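Local coordinates for enoyl-CoA hydratase/isomerase family protein (Mycobacterium tuberculosis, PDB 4FN7) that probably hydrates the double bond of unsaturated acyl-CoA thioesters in lipid metabolism, as a member of the enoyl-CoA hydratase/isomerase (crotonase) family, at residues I76-L90 / L215-F229. Residues are numbered along the deposited sequence; the frame is centred on the assembly and turned at random.
Sequences IDMLRGGFELAYRLL and LTAIRAGIDGIAAEF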
loop_
_atom_site.group_PDB
_atom_site.type_symbol
_atom_site.label_atom_id
_atom_site.label_comp_id
_atom_site.label_asym_id
_atom_site.label_seq_id
_atom_site.Cartn_x
_atom_site.Cartn_y
_atom_site.Cartn_z
ATOM N N ILE A 76 -30.696 -5.501 2.049
ATOM C CA ILE A 76 -29.916 -6.380 1.177
ATOM C C ILE A 76 -29.915 -5.842 -0.251
ATOM O O ILE A 76 -28.869 -5.734 -0.892
ATOM C CB ILE A 76 -30.482 -7.815 1.174
ATOM C CG1 ILE A 76 -30.201 -8.503 2.511
ATOM C CG2 ILE A 76 -29.888 -8.626 0.037
ATOM C CD1 ILE A 76 -30.902 -9.851 2.674
ATOM N N ASP A 77 -31.097 -5.513 -0.753
ATOM C CA ASP A 77 -31.219 -5.000 -2.113
ATOM C C ASP A 77 -30.466 -3.687 -2.307
ATOM O O ASP A 77 -29.826 -3.486 -3.336
ATOM C CB ASP A 77 -32.691 -4.811 -2.485
ATOM C CG ASP A 77 -33.437 -6.125 -2.614
ATOM O OD1 ASP A 77 -32.781 -7.179 -2.737
ATOM O OD2 ASP A 77 -34.687 -6.101 -2.604
ATOM N N MET A 78 -30.550 -2.790 -1.325
ATOM C CA MET A 78 -29.858 -1.506 -1.415
ATOM C C MET A 78 -28.345 -1.695 -1.404
ATOM O O MET A 78 -27.632 -1.075 -2.196
ATOM C CB MET A 78 -30.287 -0.558 -0.292
ATOM C CG MET A 78 -29.553 0.772 -0.316
ATOM S SD MET A 78 -30.128 1.902 0.958
ATOM C CE MET A 78 -29.695 0.964 2.429
ATOM N N LEU A 79 -27.854 -2.563 -0.524
ATOM C CA LEU A 79 -26.424 -2.829 -0.463
ATOM C C LEU A 79 -25.934 -3.503 -1.737
ATOM O O LEU A 79 -24.928 -3.094 -2.306
ATOM C CB LEU A 79 -26.068 -3.660 0.769
ATOM C CG LEU A 79 -25.613 -2.828 1.975
ATOM C CD1 LEU A 79 -26.673 -1.807 2.371
ATOM C CD2 LEU A 79 -25.262 -3.737 3.139
ATOM N N ARG A 80 -26.652 -4.519 -2.202
ATOM C CA ARG A 80 -26.258 -5.168 -3.454
ATOM C C ARG A 80 -26.209 -4.167 -4.606
ATOM O O ARG A 80 -25.270 -4.170 -5.397
ATOM C CB ARG A 80 -27.197 -6.328 -3.803
ATOM C CG ARG A 80 -26.954 -7.593 -2.995
ATOM C CD ARG A 80 -28.051 -8.624 -3.237
ATOM N NE ARG A 80 -28.169 -8.984 -4.646
ATOM C CZ ARG A 80 -27.495 -9.974 -5.224
ATOM N NH1 ARG A 80 -26.649 -10.711 -4.515
ATOM N NH2 ARG A 80 -27.668 -10.229 -6.514
ATOM N N GLY A 81 -27.217 -3.304 -4.697
ATOM C CA GLY A 81 -27.257 -2.330 -5.776
ATOM C C GLY A 81 -26.103 -1.348 -5.712
ATOM O O GLY A 81 -25.544 -0.953 -6.740
ATOM N N GLY A 82 -25.732 -0.949 -4.500
ATOM C CA GLY A 82 -24.650 -0.001 -4.315
ATOM C C GLY A 82 -23.326 -0.612 -4.725
ATOM O O GLY A 82 -22.515 0.007 -5.415
ATOM N N PHE A 83 -23.100 -1.845 -4.301
ATOM C CA PHE A 83 -21.847 -2.500 -4.633
ATOM C C PHE A 83 -21.780 -2.938 -6.092
ATOM O O PHE A 83 -20.703 -2.966 -6.678
ATOM C CB PHE A 83 -21.563 -3.636 -3.652
ATOM C CG PHE A 83 -21.423 -3.160 -2.238
ATOM C CD1 PHE A 83 -20.610 -2.078 -1.950
ATOM C CD2 PHE A 83 -22.136 -3.750 -1.212
ATOM C CE1 PHE A 83 -20.478 -1.610 -0.652
ATOM C CE2 PHE A 83 -22.012 -3.286 0.090
ATOM C CZ PHE A 83 -21.185 -2.214 0.367
ATOM N N GLU A 84 -22.934 -3.227 -6.687
ATOM C CA GLU A 84 -22.988 -3.486 -8.125
ATOM C C GLU A 84 -22.621 -2.232 -8.925
ATOM O O GLU A 84 -21.912 -2.307 -9.929
ATOM C CB GLU A 84 -24.373 -3.981 -8.541
ATOM C CG GLU A 84 -24.396 -4.531 -9.950
ATOM C CD GLU A 84 -23.536 -5.768 -10.077
ATOM O OE1 GLU A 84 -23.730 -6.705 -9.275
ATOM O OE2 GLU A 84 -22.661 -5.804 -10.967
ATOM N N LEU A 85 -23.112 -1.081 -8.478
ATOM C CA LEU A 85 -22.733 0.194 -9.074
ATOM C C LEU A 85 -21.220 0.412 -8.963
ATOM O O LEU A 85 -20.569 0.840 -9.917
ATOM C CB LEU A 85 -23.494 1.331 -8.392
ATOM C CG LEU A 85 -23.288 2.728 -8.955
ATOM C CD1 LEU A 85 -23.701 2.772 -10.420
ATOM C CD2 LEU A 85 -24.095 3.720 -8.143
ATOM N N ALA A 86 -20.652 0.109 -7.801
ATOM C CA ALA A 86 -19.209 0.206 -7.633
ATOM C C ALA A 86 -18.481 -0.706 -8.621
ATOM O O ALA A 86 -17.515 -0.298 -9.257
ATOM C CB ALA A 86 -18.811 -0.129 -6.194
ATOM N N TYR A 87 -18.953 -1.941 -8.750
ATOM C CA TYR A 87 -18.361 -2.871 -9.700
ATOM C C TYR A 87 -18.437 -2.300 -11.123
ATOM O O TYR A 87 -17.462 -2.341 -11.880
ATOM C CB TYR A 87 -19.067 -4.228 -9.625
ATOM C CG TYR A 87 -18.411 -5.306 -10.451
ATOM C CD1 TYR A 87 -17.605 -6.271 -9.858
ATOM C CD2 TYR A 87 -18.592 -5.359 -11.832
ATOM C CE1 TYR A 87 -16.999 -7.265 -10.617
ATOM C CE2 TYR A 87 -17.991 -6.344 -12.596
ATOM C CZ TYR A 87 -17.196 -7.293 -11.987
ATOM O OH TYR A 87 -16.600 -8.263 -12.759
ATOM N N ARG A 88 -19.600 -1.765 -11.477
ATOM C CA ARG A 88 -19.817 -1.194 -12.806
ATOM C C ARG A 88 -18.828 -0.071 -13.098
ATOM O O ARG A 88 -18.258 0.005 -14.187
ATOM C CB ARG A 88 -21.248 -0.673 -12.939
ATOM C CG ARG A 88 -21.590 -0.218 -14.342
ATOM C CD ARG A 88 -23.021 0.264 -14.442
ATOM N NE ARG A 88 -23.326 0.598 -15.833
ATOM C CZ ARG A 88 -24.469 1.124 -16.256
ATOM N NH1 ARG A 88 -25.442 1.404 -15.402
ATOM N NH2 ARG A 88 -24.624 1.380 -17.545
ATOM N N LEU A 89 -18.603 0.797 -12.119
ATOM C CA LEU A 89 -17.705 1.921 -12.324
ATOM C C LEU A 89 -16.231 1.527 -12.310
ATOM O O LEU A 89 -15.448 2.050 -13.094
ATOM C CB LEU A 89 -17.991 3.030 -11.311
ATOM C CG LEU A 89 -19.306 3.763 -11.606
ATOM C CD1 LEU A 89 -19.725 4.615 -10.420
ATOM C CD2 LEU A 89 -19.193 4.614 -12.874
ATOM N N LEU A 90 -15.845 0.616 -11.417
ATOM C CA LEU A 90 -14.461 0.153 -11.362
ATOM C C LEU A 90 -14.065 -0.588 -12.633
ATOM O O LEU A 90 -12.891 -0.633 -12.986
ATOM C CB LEU A 90 -14.245 -0.757 -10.152
ATOM C CG LEU A 90 -14.004 -0.048 -8.813
ATOM C CD1 LEU A 90 -14.098 -1.034 -7.652
ATOM C CD2 LEU A 90 -12.673 0.689 -8.787
ATOM N N LEU A 215 -12.030 -6.962 -8.212
ATOM C CA LEU A 215 -13.322 -7.167 -8.863
ATOM C C LEU A 215 -13.909 -8.538 -8.524
ATOM O O LEU A 215 -15.093 -8.657 -8.219
ATOM C CB LEU A 215 -13.199 -6.971 -10.378
ATOM C CG LEU A 215 -13.003 -5.515 -10.807
ATOM C CD1 LEU A 215 -12.580 -5.392 -12.265
ATOM C CD2 LEU A 215 -14.272 -4.711 -10.542
ATOM N N THR A 216 -13.073 -9.567 -8.563
ATOM C CA THR A 216 -13.515 -10.903 -8.200
ATOM C C THR A 216 -14.033 -10.926 -6.763
ATOM O O THR A 216 -15.070 -11.523 -6.470
ATOM C CB THR A 216 -12.363 -11.897 -8.364
ATOM O OG1 THR A 216 -11.990 -11.948 -9.746
ATOM C CG2 THR A 216 -12.765 -13.291 -7.895
ATOM N N ALA A 217 -13.316 -10.260 -5.867
ATOM C CA ALA A 217 -13.706 -10.237 -4.461
ATOM C C ALA A 217 -14.958 -9.386 -4.221
ATOM O O ALA A 217 -15.781 -9.705 -3.363
ATOM C CB ALA A 217 -12.555 -9.770 -3.592
ATOM N N ILE A 218 -15.106 -8.305 -4.976
ATOM C CA ILE A 218 -16.316 -7.499 -4.898
ATOM C C ILE A 218 -17.523 -8.314 -5.359
ATOM O O ILE A 218 -18.571 -8.289 -4.723
ATOM C CB ILE A 218 -16.168 -6.199 -5.707
ATOM C CG1 ILE A 218 -15.164 -5.275 -5.011
ATOM C CG2 ILE A 218 -17.505 -5.499 -5.856
ATOM C CD1 ILE A 218 -14.681 -4.114 -5.867
ATOM N N ARG A 219 -17.362 -9.055 -6.448
ATOM C CA ARG A 219 -18.412 -9.948 -6.916
ATOM C C ARG A 219 -18.804 -10.939 -5.822
ATOM O O ARG A 219 -19.987 -11.154 -5.560
ATOM C CB ARG A 219 -17.954 -10.696 -8.170
ATOM C CG ARG A 219 -18.934 -11.733 -8.680
ATOM C CD ARG A 219 -20.278 -11.108 -9.003
ATOM N NE ARG A 219 -20.117 -9.924 -9.836
ATOM C CZ ARG A 219 -21.035 -8.974 -9.975
ATOM N NH1 ARG A 219 -22.192 -9.065 -9.331
ATOM N NH2 ARG A 219 -20.789 -7.926 -10.752
ATOM N N ALA A 220 -17.807 -11.548 -5.184
ATOM C CA ALA A 220 -18.077 -12.482 -4.097
ATOM C C ALA A 220 -18.807 -11.778 -2.960
ATOM O O ALA A 220 -19.688 -12.355 -2.326
ATOM C CB ALA A 220 -16.784 -13.105 -3.592
ATOM N N GLY A 221 -18.428 -10.533 -2.699
ATOM C CA GLY A 221 -19.042 -9.756 -1.639
ATOM C C GLY A 221 -20.490 -9.416 -1.929
ATOM O O GLY A 221 -21.328 -9.385 -1.029
ATOM N N ILE A 222 -20.787 -9.147 -3.195
ATOM C CA ILE A 222 -22.153 -8.880 -3.616
ATOM C C ILE A 222 -22.990 -10.144 -3.439
ATOM O O ILE A 222 -24.085 -10.109 -2.866
ATOM C CB ILE A 222 -22.194 -8.397 -5.086
ATOM C CG1 ILE A 222 -21.576 -6.997 -5.199
ATOM C CG2 ILE A 222 -23.622 -8.411 -5.616
ATOM C CD1 ILE A 222 -21.281 -6.559 -6.623
ATOM N N ASP A 223 -22.457 -11.265 -3.914
ATOM C CA ASP A 223 -23.138 -12.547 -3.787
ATOM C C ASP A 223 -23.403 -12.902 -2.324
ATOM O O ASP A 223 -24.411 -13.528 -2.003
ATOM C CB ASP A 223 -22.324 -13.656 -4.458
ATOM C CG ASP A 223 -22.240 -13.486 -5.964
ATOM O OD1 ASP A 223 -23.104 -12.782 -6.527
ATOM O OD2 ASP A 223 -21.316 -14.056 -6.585
ATOM N N GLY A 224 -22.505 -12.478 -1.439
ATOM C CA GLY A 224 -22.586 -12.838 -0.034
ATOM C C GLY A 224 -23.396 -11.914 0.864
ATOM O O GLY A 224 -23.504 -12.172 2.064
ATOM N N ILE A 225 -23.979 -10.858 0.304
ATOM C CA ILE A 225 -24.688 -9.875 1.120
ATOM C C ILE A 225 -25.815 -10.500 1.933
ATOM O O ILE A 225 -25.953 -10.218 3.124
ATOM C CB ILE A 225 -25.260 -8.713 0.282
ATOM C CG1 ILE A 225 -24.136 -7.808 -0.223
ATOM C CG2 ILE A 225 -26.243 -7.893 1.116
ATOM C CD1 ILE A 225 -23.364 -7.128 0.877
ATOM N N ALA A 226 -26.630 -11.336 1.298
ATOM C CA ALA A 226 -27.749 -11.954 2.004
ATOM C C ALA A 226 -27.267 -12.800 3.180
ATOM O O ALA A 226 -27.897 -12.819 4.239
ATOM C CB ALA A 226 -28.596 -12.787 1.051
ATOM N N ALA A 227 -26.151 -13.498 2.996
ATOM C CA ALA A 227 -25.580 -14.309 4.067
ATOM C C ALA A 227 -25.106 -13.436 5.226
ATOM O O ALA A 227 -25.183 -13.840 6.390
ATOM C CB ALA A 227 -24.438 -15.167 3.543
ATOM N N GLU A 228 -24.609 -12.244 4.902
ATOM C CA GLU A 228 -24.186 -11.293 5.925
ATOM C C GLU A 228 -25.368 -10.891 6.796
ATOM O O GLU A 228 -25.197 -10.512 7.955
ATOM C CB GLU A 228 -23.552 -10.046 5.300
ATOM C CG GLU A 228 -22.135 -10.234 4.774
ATOM C CD GLU A 228 -21.369 -8.920 4.693
ATOM O OE1 GLU A 228 -21.344 -8.187 5.708
ATOM O OE2 GLU A 228 -20.795 -8.618 3.622
ATOM N N PHE A 229 -26.567 -10.975 6.229
ATOM C CA PHE A 229 -27.787 -10.653 6.959
ATOM C C PHE A 229 -28.409 -11.900 7.578
ATOM O O PHE A 229 -29.563 -11.882 8.010
ATOM C CB PHE A 229 -28.796 -9.951 6.046
ATOM C CG PHE A 229 -28.528 -8.484 5.864
ATOM C CD1 PHE A 229 -29.260 -7.543 6.568
ATOM C CD2 PHE A 229 -27.540 -8.048 4.999
ATOM C CE1 PHE A 229 -29.015 -6.193 6.410
ATOM C CE2 PHE A 229 -27.291 -6.699 4.836
ATOM C CZ PHE A 229 -28.029 -5.771 5.543
HETATM O O HOH W 1 -26.720 -11.774 -1.713
HETATM O O HOH W 2 -18.275 -10.600 -12.013
#
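Tyr87 is held on both faces by helix 215-223. Leu215 CD2 makes a CH-pi contact with one face of the ring. The Arg219 guanidinium covers the other in a cation-pi contact, with Arg219 CZ 4.4 Å from the centroid of the Tyr87 ring. The same guanidinium grips Glu84 end-on. Arg219 NH1 bonds Glu84 OE1 and Arg219 NH2 bonds Glu84 OE2, both at 2.8 Å and on syn lone pairs. The carboxylate and guanidinium planes lie 19° apart. Bends at chi2 (58°) and chi3 (49°) fold Arg219 back to serve both partners.

The axes of helices 76-90 and 215-223 run antiparallel and approach to 9.6 Å. The tight side is apolar. Ile222 fits as a knob among Arg80, Phe83, Glu84 and Tyr87; Ile222 CG1 lies 3.7 Å from Phe83 CB. Ile225 fills the next hole, and Leu90 CD1 meets Ile218 CD1 at 3.6 Å. Phe83 continues this layer onto helices 107-112 and 139-148. Further along, Ile76 CG1 lies over a face of Phe229.

The solvent side is polar. It is tight at the salt bridge and looser at Arg80, where one water accepts from Arg80 NH1 and Ala226 N and donates to Asp223 O. A second joins Arg219 NE to Tyr87 OH.

Helix 73-90 of the crotonase fold thus meets the C-terminal helices through interlocking isoleucine and tyrosine knobs, flanked by charged groups. The paired bonds fix the guanidinium's rotation, and the nearby carboxylate probably tempers its charge over the ring.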